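Mandalate racemase/muconate lactonizing enzyme (Unidentified, PDB 4E4U) probably catalyses an isomerase or lyase reaction that begins with abstraction of a proton next to a carboxylate, as in other enolase superfamily enzymes. Local coordinates at residues L204-H209 against L230-P235; R223-D228 against T251-A256; V346-I351 against G367-M372. All blocks are in the same frame, centred on the assembly; numbering follows the deposited sequence.

In the fold
Interactions 1 and 2 show how neighbouring units of a beta/alpha barrel share parts, while interaction 3 lies across the centre of the chain from both. Strands 203-206, 231-233 and 255-257 are consecutive in the parallel sheet; interaction 1 pairs the first two, and interaction 2 joins the region of helix 214-224 to the approach to the third. Their segments alternate along the chain, their centres lie about 9 Å apart, and they touch through probable backbone hydrogen bonds, Phe232 N to Pro254 O and Glu234 N to Ala256 O. Interaction 3 follows later, its centre about 31 Å and 38 Å from theirs. The first two thus link successive barrel units; the third ties C-terminal-domain loops together against the N-terminal sheet.

Interaction 1: residues L204-H209 against L230-P235; sequences LLFGTH and LWFEEP
The indole of Trp231 carries a methyl group of Leu205 on one face: CD2 sits 3.6 Å from the centroid of the six-membered ring, almost on its normal, in a CH-pi contact. Tyr128 packs edge-to-face with the same indole. The Phe232 ring receives Thr208 OG1 at its edge, near the ring plane and 3.2 Å from CE1, while Pro235 CB lies over one face. With CG anti to the backbone N in both phenylalanines (chi1 -161° in Phe206), their side chains lie side by side, Phe206 CD2 4.0 Å from Phe232 CD1.

The backbones are tied by Phe206 N to Trp231 O (3.0 Å) and by Glu233 N to Phe206 O (2.9 Å). Past the strand, Thr208 OG1 donates to Glu233 O at 2.6 Å, in the carbonyl plane. Trp231 NE1 reaches Glu233 OE1 at 2.9 Å through a bent bond, and Lys164 and Gln280 also hold that oxygen, so OE1 is gripped by three donors. One water lies within hydrogen-bonding distance of both Thr208 O and Glu234 OE1; Arg260 pairs with the other oxygen of Glu234. Parallel strands 203-206 and 231-233, linked through helix 214-224, form a beta-alpha-beta crossover of the enolase-type beta/alpha barrel.

Interaction 2: residues R223-D228 against T251-A256; sequences RLEKYD and TSIPIA
Glu225 and Ile253 bury most of the surface in this contact, the one through its carboxylate and stem, the other through the end of its side chain. Glu225 extends beyond CG and brings OE2 to Thr251 OG1, which donates a 2.7 Å hydrogen bond to the anti lone pair. A longer bond of 3.3 Å comes from Ser252 N to the same OE2, approaching from above the carboxylate plane. Lys222 adds a salt bridge to this oxygen, which would be expected to favour the charged form of the acid.

Thr251 OG1 is used twice: besides donating to Glu225, it accepts from Ile253 N at 3.1 Å, closing an ST turn. That turn lies between helix 241-249 and strand 255-257, so Glu225, close after barrel helix 214-224, ties this region to the turn leading into a later barrel strand.

Alongside the polar bonds, Ile253 CG1 rests 3.8 Å from Glu225 CG. With CG1 anti to the carbonyl carbon (chi1 -55°), the isoleucine reaches across, where CD1 also meets Leu224 CB at 3.8 Å. Ser252 OG shares a water with Glu225 OE1, the latter bond weak. Ser252 also packs on Lys222 of a neighbouring subunit.

Interaction 3: residues V346-I351 against G367-M372; sequences VVKTPI and GIELDM
Val347 and Ile368 make the close apolar part of this contact, with Val347 CG1 3.8 Å from Ile368 CG1 where the two side chains cross. Ile368 has CG1 anti to its backbone N (chi1 -156°), which carries CD1 on toward Thr349 O and, more distantly, Ile351 CG1. Leu370 turns CD2 to Val346 O at 3.7 Å. The same buried layer continues into the fold: Val346 and Val347 pack on Pro314, and both Ile368 and Leu370 on Val37 of strand 35-40.

The backbones meet just as closely. Lys348 N donates to Glu369 O at 2.8 Å, and Asp371 N donates to Val346 O over the same distance, the latter from well above the carbonyl plane. These bonds flank Val347 and Leu370 in a single beta bridge between two irregular segments. Glu369 O also takes a CA-H...O contact from Val347, while Val346 O takes one from Leu370. Directly afterwards Asp371 is the N-cap of helix 372-377, OD1 making weak bonds to the backbone N of Asp373 and Val374.

Toward solvent the joining is looser and wetter. Lys348, exposed and also touching a crystal neighbour, lays CD 3.9 Å from Asp371 CA and crosses that side chain at about a right angle. Its NZ lies 4.6 Å from Asp371 OD2, too far for a salt bridge, and a water accepting from NZ and donating to OD2 spans the interval. Between the side chains, Glu369 and Lys348 come nearest CG to CG. Farther along, one water accepts from both Thr349 N and Glu369 N, and another donates to Thr349 O and Gly367 O.

Interaction 1: residues L204-H209 against L230-P235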
ATOM      1  N   LEU A 204      33.423 -11.493   0.051  1.00 12.10           N
ATOM      2  CA  LEU A 204      33.701 -10.209   0.675  1.00 11.82           C
ATOM      3  C   LEU A 204      32.518  -9.806   1.535  1.00 11.17           C
ATOM      4  O   LEU A 204      31.370  -9.817   1.075  1.00 11.89           O
ATOM      5  CB  LEU A 204      33.890  -9.125  -0.386  1.00 14.28           C
ATOM      6  CG  LEU A 204      34.888  -9.365  -1.513  1.00 17.50           C
ATOM      7  CD1 LEU A 204      34.952  -8.161  -2.440  1.00 18.06           C
ATOM      8  CD2 LEU A 204      36.243  -9.655  -0.951  1.00 18.62           C
ATOM      9  N   LEU A 205      32.798  -9.442   2.780  1.00 11.01           N
ATOM     10  CA  LEU A 205      31.786  -8.923   3.690  1.00 11.44           C
ATOM     11  C   LEU A 205      32.119  -7.462   3.919  1.00 11.10           C
ATOM     12  O   LEU A 205      33.155  -7.139   4.502  1.00 12.64           O
ATOM     13  CB  LEU A 205      31.810  -9.694   5.010  1.00 12.44           C
ATOM     14  CG  LEU A 205      31.751 -11.210   4.865  1.00 14.10           C
ATOM     15  CD1 LEU A 205      31.905 -11.883   6.206  1.00 14.19           C
ATOM     16  CD2 LEU A 205      30.465 -11.631   4.203  1.00 15.60           C
ATOM     17  N   PHE A 206      31.270  -6.569   3.424  1.00 11.17           N
ATOM     18  CA  PHE A 206      31.573  -5.155   3.539  1.00 11.29           C
ATOM     19  C   PHE A 206      31.043  -4.672   4.885  1.00 11.65           C
ATOM     20  O   PHE A 206      29.840  -4.458   5.050  1.00 12.11           O
ATOM     21  CB  PHE A 206      31.004  -4.357   2.362  1.00 12.36           C
ATOM     22  CG  PHE A 206      31.651  -3.024   2.194  1.00 13.07           C
ATOM     23  CD1 PHE A 206      32.836  -2.896   1.482  1.00 14.91           C
ATOM     24  CD2 PHE A 206      31.094  -1.902   2.780  1.00 13.62           C
ATOM     25  CE1 PHE A 206      33.439  -1.666   1.344  1.00 15.15           C
ATOM     26  CE2 PHE A 206      31.691  -0.671   2.645  1.00 15.40           C
ATOM     27  CZ  PHE A 206      32.863  -0.550   1.929  1.00 15.97           C
ATOM     28  N   GLY A 207      31.951  -4.549   5.849  1.00 12.31           N
ATOM     29  CA  GLY A 207      31.580  -4.467   7.250  1.00 13.04           C
ATOM     30  C   GLY A 207      31.409  -3.077   7.814  1.00 13.78           C
ATOM     31  O   GLY A 207      31.973  -2.750   8.865  1.00 15.04           O
ATOM     32  N   THR A 208      30.611  -2.265   7.130  1.00 13.32           N
ATOM     33  CA  THR A 208      30.328  -0.905   7.574  1.00 13.09           C
ATOM     34  C   THR A 208      29.650  -0.867   8.950  1.00 12.73           C
ATOM     35  O   THR A 208      29.139  -1.889   9.444  1.00 14.07           O
ATOM     36  CB  THR A 208      29.517  -0.139   6.510  1.00 13.25           C
ATOM     37  OG1 THR A 208      28.891  -1.073   5.616  1.00 13.45           O
ATOM     38  CG2 THR A 208      30.448   0.730   5.692  1.00 14.82           C
ATOM     39  N   HIS A 209      29.661   0.319   9.552  1.00 12.53           N
ATOM     40  CA  HIS A 209      29.237   0.548  10.936  1.00 12.65           C
ATOM     41  C   HIS A 209      28.180   1.664  11.018  1.00 11.71           C
ATOM     42  O   HIS A 209      28.177   2.461  11.957  1.00 12.19           O
ATOM     43  CB  HIS A 209      30.441   0.962  11.796  1.00 14.56           C
ATOM     44  CG  HIS A 209      31.390  -0.151  12.125  1.00 16.29           C
ATOM     45  ND1 HIS A 209      32.395  -0.555  11.278  1.00 17.15           N
ATOM     46  CD2 HIS A 209      31.510  -0.911  13.244  1.00 18.17           C
ATOM     47  CE1 HIS A 209      33.085  -1.529  11.845  1.00 18.05           C
ATOM     48  NE2 HIS A 209      32.568  -1.764  13.036  1.00 18.49           N
ATOM     49  N   LEU A 230      29.101 -10.534  -0.463  1.00 10.19           N
ATOM     50  CA  LEU A 230      28.043 -11.323   0.155  1.00 10.07           C
ATOM     51  C   LEU A 230      27.090 -10.436   0.966  1.00 10.07           C
ATOM     52  O   LEU A 230      25.894 -10.697   1.025  1.00 10.87           O
ATOM     53  CB  LEU A 230      28.646 -12.439   1.012  1.00 11.09           C
ATOM     54  CG  LEU A 230      27.741 -13.216   1.979  1.00 11.60           C
ATOM     55  CD1 LEU A 230      26.508 -13.795   1.308  1.00 12.67           C
ATOM     56  CD2 LEU A 230      28.522 -14.327   2.659  1.00 13.89           C
ATOM     57  N   TRP A 231      27.611  -9.389   1.593  1.00  9.30           N
ATOM     58  CA  TRP A 231      26.720  -8.424   2.223  1.00  9.39           C
ATOM     59  C   TRP A 231      27.305  -7.040   2.377  1.00  9.16           C
ATOM     60  O   TRP A 231      28.520  -6.841   2.282  1.00 10.32           O
ATOM     61  CB  TRP A 231      26.188  -8.929   3.570  1.00  9.61           C
ATOM     62  CG  TRP A 231      27.140  -8.979   4.743  1.00 10.11           C
ATOM     63  CD1 TRP A 231      27.845  -7.942   5.296  1.00 10.12           C
ATOM     64  CD2 TRP A 231      27.387 -10.111   5.578  1.00 10.24           C
ATOM     65  NE1 TRP A 231      28.553  -8.378   6.399  1.00 11.21           N
ATOM     66  CE2 TRP A 231      28.274  -9.714   6.600  1.00 10.81           C
ATOM     67  CE3 TRP A 231      26.942 -11.442   5.561  1.00 11.26           C
ATOM     68  CZ2 TRP A 231      28.736 -10.588   7.582  1.00 11.81           C
ATOM     69  CZ3 TRP A 231      27.398 -12.311   6.535  1.00 11.79           C
ATOM     70  CH2 TRP A 231      28.285 -11.881   7.533  1.00 12.31           C
ATOM     71  N   PHE A 232      26.395  -6.103   2.612  1.00  9.41           N
ATOM     72  CA  PHE A 232      26.677  -4.708   2.920  1.00  9.80           C
ATOM     73  C   PHE A 232      26.084  -4.534   4.319  1.00  9.95           C
ATOM     74  O   PHE A 232      24.856  -4.583   4.492  1.00 10.95           O
ATOM     75  CB  PHE A 232      25.971  -3.853   1.871  1.00 10.48           C
ATOM     76  CG  PHE A 232      26.186  -2.356   1.985  1.00 10.38           C
ATOM     77  CD1 PHE A 232      27.112  -1.788   2.853  1.00 11.86           C
ATOM     78  CD2 PHE A 232      25.418  -1.507   1.195  1.00 11.68           C
ATOM     79  CE1 PHE A 232      27.270  -0.395   2.903  1.00 12.19           C
ATOM     80  CE2 PHE A 232      25.577  -0.137   1.250  1.00 12.10           C
ATOM     81  CZ  PHE A 232      26.500   0.419   2.103  1.00 12.04           C
ATOM     82  N   GLU A 233      26.958  -4.401   5.316  1.00 10.02           N
ATOM     83  CA  GLU A 233      26.575  -4.434   6.728  1.00 10.99           C
ATOM     84  C   GLU A 233      26.182  -3.052   7.241  1.00 11.08           C
ATOM     85  O   GLU A 233      26.835  -2.068   6.902  1.00 11.78           O
ATOM     86  CB  GLU A 233      27.772  -4.934   7.540  1.00 13.12           C
ATOM     87  CG  GLU A 233      27.539  -5.109   9.029  1.00 13.16           C
ATOM     88  CD  GLU A 233      28.514  -6.096   9.657  1.00 13.73           C
ATOM     89  OE1 GLU A 233      28.983  -7.014   8.952  1.00 13.05           O
ATOM     90  OE2 GLU A 233      28.794  -5.972  10.866  1.00 16.91           O
ATOM     91  N   GLU A 234      25.135  -2.980   8.065  1.00 10.74           N
ATOM     92  CA  GLU A 234      24.747  -1.729   8.733  1.00 11.25           C
ATOM     93  C   GLU A 234      24.970  -0.488   7.866  1.00 10.58           C
ATOM     94  O   GLU A 234      25.779   0.380   8.207  1.00 11.23           O
ATOM     95  CB  GLU A 234      25.523  -1.559  10.044  1.00 12.39           C
ATOM     96  CG  GLU A 234      25.167  -2.540  11.144  1.00 13.30           C
ATOM     97  CD  GLU A 234      25.389  -1.927  12.509  1.00 14.55           C
ATOM     98  OE1 GLU A 234      26.529  -1.504  12.791  1.00 15.94           O
ATOM     99  OE2 GLU A 234      24.423  -1.816  13.287  1.00 15.46           O
ATOM    100  N   PRO A 235      24.263  -0.397   6.733  1.00 10.53           N
ATOM    101  CA  PRO A 235      24.561   0.734   5.847  1.00 11.62           C
ATOM    102  C   PRO A 235      24.180   2.083   6.446  1.00 11.81           C
ATOM    103  O   PRO A 235      24.767   3.088   6.064  1.00 13.90           O
ATOM    104  CB  PRO A 235      23.727   0.434   4.592  1.00 11.93           C
ATOM    105  CG  PRO A 235      22.701  -0.578   5.041  1.00 13.47           C
ATOM    106  CD  PRO A 235      23.360  -1.378   6.109  1.00 12.22           C
TER
HETATM  107  O   HOH W   1      28.665  -2.959  11.914  1.00 17.40           O

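Interaction 2: residues R223-D228 against T251-A256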
ATOM      1  N   ARG A 223      28.746   1.320  -6.464  1.00 12.89           N
ATOM      2  CA  ARG A 223      30.167   1.113  -6.724  1.00 13.95           C
ATOM      3  C   ARG A 223      30.654  -0.276  -6.351  1.00 13.68           C
ATOM      4  O   ARG A 223      31.581  -0.805  -6.972  1.00 15.04           O
ATOM      5  CB  ARG A 223      30.989   2.136  -5.956  1.00 14.33           C
ATOM      6  CG  ARG A 223      30.900   3.539  -6.509  1.00 15.09           C
ATOM      7  CD  ARG A 223      31.460   4.498  -5.494  1.00 15.57           C
ATOM      8  NE  ARG A 223      31.560   5.883  -5.944  1.00 14.91           N
ATOM      9  CZ  ARG A 223      32.701   6.488  -6.259  1.00 14.01           C
ATOM     10  NH1 ARG A 223      33.851   5.823  -6.224  1.00 15.24           N
ATOM     11  NH2 ARG A 223      32.688   7.765  -6.602  1.00 15.02           N
ATOM     12  N   LEU A 224      30.038  -0.862  -5.330  1.00 12.06           N
ATOM     13  CA  LEU A 224      30.500  -2.141  -4.807  1.00 12.69           C
ATOM     14  C   LEU A 224      29.921  -3.336  -5.549  1.00 12.23           C
ATOM     15  O   LEU A 224      30.460  -4.443  -5.455  1.00 12.70           O
ATOM     16  CB  LEU A 224      30.179  -2.261  -3.315  1.00 13.83           C
ATOM     17  CG  LEU A 224      30.807  -1.194  -2.417  1.00 15.34           C
ATOM     18  CD1 LEU A 224      30.532  -1.535  -0.962  1.00 17.46           C
ATOM     19  CD2 LEU A 224      32.309  -1.047  -2.677  1.00 16.79           C
ATOM     20  N   GLU A 225      28.828  -3.125  -6.279  1.00 11.95           N
ATOM     21  CA  GLU A 225      28.136  -4.245  -6.918  1.00 12.89           C
ATOM     22  C   GLU A 225      29.031  -5.070  -7.843  1.00 12.95           C
ATOM     23  O   GLU A 225      28.911  -6.291  -7.898  1.00 13.26           O
ATOM     24  CB  GLU A 225      26.873  -3.774  -7.650  1.00 13.06           C
ATOM     25  CG  GLU A 225      25.724  -3.476  -6.690  1.00 13.57           C
ATOM     26  CD  GLU A 225      24.503  -2.844  -7.343  1.00 14.73           C
ATOM     27  OE1 GLU A 225      24.526  -2.568  -8.557  1.00 16.07           O
ATOM     28  OE2 GLU A 225      23.506  -2.604  -6.632  1.00 14.84           O
ATOM     29  N   LYS A 226      29.949  -4.413  -8.546  1.00 12.61           N
ATOM     30  CA  LYS A 226      30.810  -5.132  -9.483  1.00 13.49           C
ATOM     31  C   LYS A 226      31.732  -6.146  -8.800  1.00 13.44           C
ATOM     32  O   LYS A 226      32.281  -7.020  -9.465  1.00 14.69           O
ATOM     33  CB  LYS A 226      31.639  -4.155 -10.331  1.00 15.36           C
ATOM     34  CG  LYS A 226      32.694  -3.372  -9.550  1.00 17.28           C
ATOM     35  CD  LYS A 226      33.510  -2.435 -10.455  1.00 18.79           C
ATOM     36  CE  LYS A 226      32.761  -1.148 -10.806  1.00 19.34           C
ATOM     37  NZ  LYS A 226      32.501  -0.265  -9.616  1.00 19.24           N
ATOM     38  N   TYR A 227      31.888  -6.043  -7.480  1.00 12.31           N
ATOM     39  CA  TYR A 227      32.717  -7.000  -6.752  1.00 13.24           C
ATOM     40  C   TYR A 227      31.912  -8.078  -6.030  1.00 12.92           C
ATOM     41  O   TYR A 227      32.477  -8.903  -5.320  1.00 14.60           O
ATOM     42  CB  TYR A 227      33.673  -6.277  -5.800  1.00 15.32           C
ATOM     43  CG  TYR A 227      34.563  -5.345  -6.573  1.00 17.43           C
ATOM     44  CD1 TYR A 227      35.484  -5.849  -7.487  1.00 18.59           C
ATOM     45  CD2 TYR A 227      34.457  -3.968  -6.436  1.00 18.93           C
ATOM     46  CE1 TYR A 227      36.286  -5.009  -8.233  1.00 19.55           C
ATOM     47  CE2 TYR A 227      35.272  -3.115  -7.171  1.00 19.31           C
ATOM     48  CZ  TYR A 227      36.177  -3.650  -8.069  1.00 20.07           C
ATOM     49  OH  TYR A 227      36.973  -2.822  -8.815  1.00 22.39           O
ATOM     50  N   ASP A 228      30.594  -8.061  -6.231  1.00 12.12           N
ATOM     51  CA  ASP A 228      29.671  -9.071  -5.690  1.00 12.24           C
ATOM     52  C   ASP A 228      29.901  -9.451  -4.217  1.00 12.47           C
ATOM     53  O   ASP A 228      30.071 -10.632  -3.904  1.00 12.68           O
ATOM     54  CB  ASP A 228      29.682 -10.330  -6.577  1.00 13.25           C
ATOM     55  CG  ASP A 228      28.552 -11.306  -6.248  1.00 13.09           C
ATOM     56  OD1 ASP A 228      27.440 -10.871  -5.877  1.00 13.57           O
ATOM     57  OD2 ASP A 228      28.769 -12.528  -6.388  1.00 13.64           O
ATOM     58  N   THR A 251      19.796  -1.752  -4.134  1.00 10.93           N
ATOM     59  CA  THR A 251      20.969  -2.553  -4.454  1.00 10.85           C
ATOM     60  C   THR A 251      20.661  -4.041  -4.473  1.00 10.13           C
ATOM     61  O   THR A 251      19.776  -4.533  -3.756  1.00 10.99           O
ATOM     62  CB  THR A 251      22.165  -2.264  -3.509  1.00 11.18           C
ATOM     63  OG1 THR A 251      23.306  -3.015  -3.946  1.00 11.08           O
ATOM     64  CG2 THR A 251      21.850  -2.672  -2.075  1.00 11.22           C
ATOM     65  N   SER A 252      21.411  -4.755  -5.307  1.00 10.02           N
ATOM     66  CA  SER A 252      21.354  -6.211  -5.348  1.00 10.55           C
ATOM     67  C   SER A 252      22.242  -6.863  -4.292  1.00 10.50           C
ATOM     68  O   SER A 252      22.174  -8.075  -4.099  1.00 11.09           O
ATOM     69  CB  SER A 252      21.750  -6.713  -6.735  1.00 10.86           C
ATOM     70  OG  SER A 252      22.997  -6.153  -7.123  1.00 12.29           O
ATOM     71  N   ILE A 253      23.093  -6.079  -3.627  1.00  9.77           N
ATOM     72  CA  ILE A 253      23.933  -6.647  -2.573  1.00  9.21           C
ATOM     73  C   ILE A 253      23.055  -6.915  -1.354  1.00  9.29           C
ATOM     74  O   ILE A 253      22.323  -6.026  -0.919  1.00 10.22           O
ATOM     75  CB  ILE A 253      25.052  -5.674  -2.157  1.00 10.20           C
ATOM     76  CG1 ILE A 253      25.884  -5.247  -3.369  1.00 10.69           C
ATOM     77  CG2 ILE A 253      25.920  -6.295  -1.060  1.00 11.24           C
ATOM     78  CD1 ILE A 253      26.828  -4.086  -3.087  1.00 11.57           C
ATOM     79  N   PRO A 254      23.121  -8.136  -0.792  1.00  9.20           N
ATOM     80  CA  PRO A 254      22.323  -8.398   0.415  1.00  9.49           C
ATOM     81  C   PRO A 254      22.655  -7.426   1.541  1.00  9.40           C
ATOM     82  O   PRO A 254      23.833  -7.151   1.773  1.00  9.80           O
ATOM     83  CB  PRO A 254      22.749  -9.817   0.807  1.00  9.69           C
ATOM     84  CG  PRO A 254      23.142 -10.446  -0.484  1.00  9.76           C
ATOM     85  CD  PRO A 254      23.854  -9.337  -1.233  1.00  9.48           C
ATOM     86  N   ILE A 255      21.636  -6.907   2.221  1.00  9.39           N
ATOM     87  CA  ILE A 255      21.860  -6.084   3.404  1.00  9.45           C
ATOM     88  C   ILE A 255      21.863  -6.957   4.649  1.00  9.31           C
ATOM     89  O   ILE A 255      20.951  -7.767   4.861  1.00  9.39           O
ATOM     90  CB  ILE A 255      20.802  -4.970   3.554  1.00  9.30           C
ATOM     91  CG1 ILE A 255      20.762  -4.094   2.292  1.00 10.28           C
ATOM     92  CG2 ILE A 255      21.072  -4.138   4.807  1.00 10.57           C
ATOM     93  CD1 ILE A 255      22.114  -3.561   1.831  1.00 11.08           C
ATOM     94  N   ALA A 256      22.917  -6.813   5.450  1.00  9.60           N
ATOM     95  CA  ALA A 256      23.031  -7.500   6.732  1.00  9.16           C
ATOM     96  C   ALA A 256      23.005  -6.465   7.836  1.00  9.36           C
ATOM     97  O   ALA A 256      23.655  -5.426   7.737  1.00 10.59           O
ATOM     98  CB  ALA A 256      24.331  -8.304   6.801  1.00 10.87           C
TER
HETATM   99  O   HOH W   2      23.256  -5.001  -9.529  1.00 32.11           O

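Interaction 3: residues V346-I351 against G367-M372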
ATOM      1  N   VAL A 346      41.413 -17.430  28.428  1.00 16.87           N
ATOM      2  CA  VAL A 346      40.465 -17.137  29.494  1.00 17.59           C
ATOM      3  C   VAL A 346      39.485 -18.289  29.784  1.00 16.98           C
ATOM      4  O   VAL A 346      38.716 -18.229  30.746  1.00 16.80           O
ATOM      5  CB  VAL A 346      39.720 -15.809  29.222  1.00 17.74           C
ATOM      6  CG1 VAL A 346      38.589 -16.009  28.224  1.00 17.44           C
ATOM      7  CG2 VAL A 346      39.227 -15.188  30.520  1.00 19.64           C
ATOM      8  N   VAL A 347      39.530 -19.346  28.974  1.00 16.60           N
ATOM      9  CA  VAL A 347      38.650 -20.499  29.198  1.00 17.18           C
ATOM     10  C   VAL A 347      39.440 -21.791  29.404  1.00 18.25           C
ATOM     11  O   VAL A 347      40.613 -21.878  29.033  1.00 19.02           O
ATOM     12  CB  VAL A 347      37.621 -20.696  28.063  1.00 16.65           C
ATOM     13  CG1 VAL A 347      36.600 -19.559  28.053  1.00 17.06           C
ATOM     14  CG2 VAL A 347      38.323 -20.841  26.716  1.00 17.15           C
ATOM     15  N   LYS A 348      38.790 -22.790  29.998  1.00 18.28           N
ATOM     16  CA  LYS A 348      39.431 -24.074  30.281  1.00 20.32           C
ATOM     17  C   LYS A 348      39.639 -24.890  29.006  1.00 20.25           C
ATOM     18  O   LYS A 348      40.678 -25.521  28.825  1.00 21.42           O
ATOM     19  CB  LYS A 348      38.598 -24.877  31.283  1.00 22.51           C
ATOM     20  CG  LYS A 348      38.389 -24.185  32.628  1.00 25.27           C
ATOM     21  CD  LYS A 348      39.670 -24.114  33.441  1.00 27.78           C
ATOM     22  CE  LYS A 348      40.049 -25.477  34.011  1.00 29.54           C
ATOM     23  NZ  LYS A 348      41.316 -25.439  34.806  1.00 30.87           N
ATOM     24  N   THR A 349      38.634 -24.881  28.136  1.00 20.21           N
ATOM     25  CA  THR A 349      38.691 -25.589  26.863  1.00 20.69           C
ATOM     26  C   THR A 349      38.338 -24.604  25.755  1.00 20.78           C
ATOM     27  O   THR A 349      37.195 -24.191  25.636  1.00 20.46           O
ATOM     28  CB  THR A 349      37.682 -26.753  26.824  1.00 21.66           C
ATOM     29  OG1 THR A 349      38.008 -27.711  27.839  1.00 22.88           O
ATOM     30  CG2 THR A 349      37.696 -27.440  25.463  1.00 22.30           C
ATOM     31  N   PRO A 350      39.327 -24.210  24.945  1.00 20.58           N
ATOM     32  CA  PRO A 350      39.059 -23.221  23.892  1.00 21.07           C
ATOM     33  C   PRO A 350      38.088 -23.676  22.807  1.00 20.00           C
ATOM     34  O   PRO A 350      37.893 -24.870  22.569  1.00 20.43           O
ATOM     35  CB  PRO A 350      40.444 -22.971  23.280  1.00 23.11           C
ATOM     36  CG  PRO A 350      41.290 -24.104  23.730  1.00 24.84           C
ATOM     37  CD  PRO A 350      40.763 -24.481  25.085  1.00 22.98           C
ATOM     38  N   ILE A 351      37.472 -22.698  22.154  1.00 19.01           N
ATOM     39  CA  ILE A 351      36.630 -22.955  20.994  1.00 19.00           C
ATOM     40  C   ILE A 351      37.495 -23.542  19.889  1.00 18.49           C
ATOM     41  O   ILE A 351      38.609 -23.069  19.643  1.00 20.03           O
ATOM     42  CB  ILE A 351      35.980 -21.657  20.519  1.00 20.22           C
ATOM     43  CG1 ILE A 351      35.060 -21.125  21.618  1.00 21.73           C
ATOM     44  CG2 ILE A 351      35.212 -21.877  19.221  1.00 20.25           C
ATOM     45  CD1 ILE A 351      34.595 -19.719  21.392  1.00 22.97           C
ATOM     46  N   GLY A 367      29.073 -25.643  26.640  1.00 15.28           N
ATOM     47  CA  GLY A 367      30.378 -26.164  26.259  1.00 16.66           C
ATOM     48  C   GLY A 367      31.509 -25.169  26.469  1.00 17.64           C
ATOM     49  O   GLY A 367      32.437 -25.093  25.655  1.00 19.98           O
ATOM     50  N   ILE A 368      31.442 -24.412  27.562  1.00 16.51           N
ATOM     51  CA  ILE A 368      32.446 -23.393  27.843  1.00 16.00           C
ATOM     52  C   ILE A 368      32.576 -23.200  29.354  1.00 16.81           C
ATOM     53  O   ILE A 368      31.610 -23.384  30.091  1.00 17.40           O
ATOM     54  CB  ILE A 368      32.089 -22.048  27.142  1.00 16.14           C
ATOM     55  CG1 ILE A 368      33.330 -21.185  26.913  1.00 16.49           C
ATOM     56  CG2 ILE A 368      31.037 -21.279  27.910  1.00 16.33           C
ATOM     57  CD1 ILE A 368      34.219 -21.714  25.814  1.00 17.06           C
ATOM     58  N   GLU A 369      33.774 -22.854  29.817  1.00 17.17           N
ATOM     59  CA  GLU A 369      33.998 -22.614  31.238  1.00 17.92           C
ATOM     60  C   GLU A 369      35.168 -21.665  31.411  1.00 16.92           C
ATOM     61  O   GLU A 369      36.226 -21.869  30.815  1.00 17.66           O
ATOM     62  CB  GLU A 369      34.286 -23.929  31.975  1.00 19.83           C
ATOM     63  CG  GLU A 369      34.454 -23.777  33.489  1.00 22.78           C
ATOM     64  CD  GLU A 369      34.642 -25.104  34.205  1.00 26.83           C
ATOM     65  OE1 GLU A 369      34.712 -26.152  33.529  1.00 28.67           O
ATOM     66  OE2 GLU A 369      34.724 -25.099  35.449  1.00 29.22           O
ATOM     67  N   LEU A 370      34.991 -20.641  32.239  1.00 15.99           N
ATOM     68  CA  LEU A 370      36.074 -19.695  32.490  1.00 16.63           C
ATOM     69  C   LEU A 370      37.189 -20.310  33.321  1.00 17.08           C
ATOM     70  O   LEU A 370      36.934 -21.082  34.249  1.00 18.29           O
ATOM     71  CB  LEU A 370      35.554 -18.457  33.210  1.00 17.14           C
ATOM     72  CG  LEU A 370      34.596 -17.560  32.432  1.00 16.86           C
ATOM     73  CD1 LEU A 370      34.003 -16.518  33.359  1.00 17.29           C
ATOM     74  CD2 LEU A 370      35.303 -16.889  31.260  1.00 17.40           C
ATOM     75  N   ASP A 371      38.422 -19.948  32.983  1.00 17.21           N
ATOM     76  CA  ASP A 371      39.572 -20.249  33.814  1.00 18.71           C
ATOM     77  C   ASP A 371      39.666 -19.112  34.826  1.00 18.37           C
ATOM     78  O   ASP A 371      40.094 -18.005  34.492  1.00 18.89           O
ATOM     79  CB  ASP A 371      40.837 -20.328  32.952  1.00 20.50           C
ATOM     80  CG  ASP A 371      42.067 -20.732  33.745  1.00 22.77           C
ATOM     81  OD1 ASP A 371      42.190 -20.323  34.917  1.00 23.67           O
ATOM     82  OD2 ASP A 371      42.912 -21.463  33.189  1.00 23.90           O
ATOM     83  N   MET A 372      39.255 -19.381  36.061  1.00 18.66           N
ATOM     84  CA  MET A 372      39.139 -18.321  37.058  1.00 19.71           C
ATOM     85  C   MET A 372      40.478 -17.739  37.497  1.00 19.88           C
ATOM     86  O   MET A 372      40.541 -16.588  37.922  1.00 20.74           O
ATOM     87  CB  MET A 372      38.322 -18.783  38.267  1.00 21.01           C
ATOM     88  CG  MET A 372      36.867 -19.071  37.929  1.00 22.13           C
ATOM     89  SD  MET A 372      36.079 -17.776  36.940  1.00 22.90           S
ATOM     90  CE  MET A 372      36.104 -16.404  38.088  1.00 23.48           C
TER
HETATM   91  O   HOH W   3      43.301 -24.322  33.125  1.00 45.86           O
HETATM   92  O   HOH W   4      35.857 -24.029  28.126  1.00 18.62           O
HETATM   93  O   HOH W   5      34.835 -25.429  24.480  1.00 33.92           O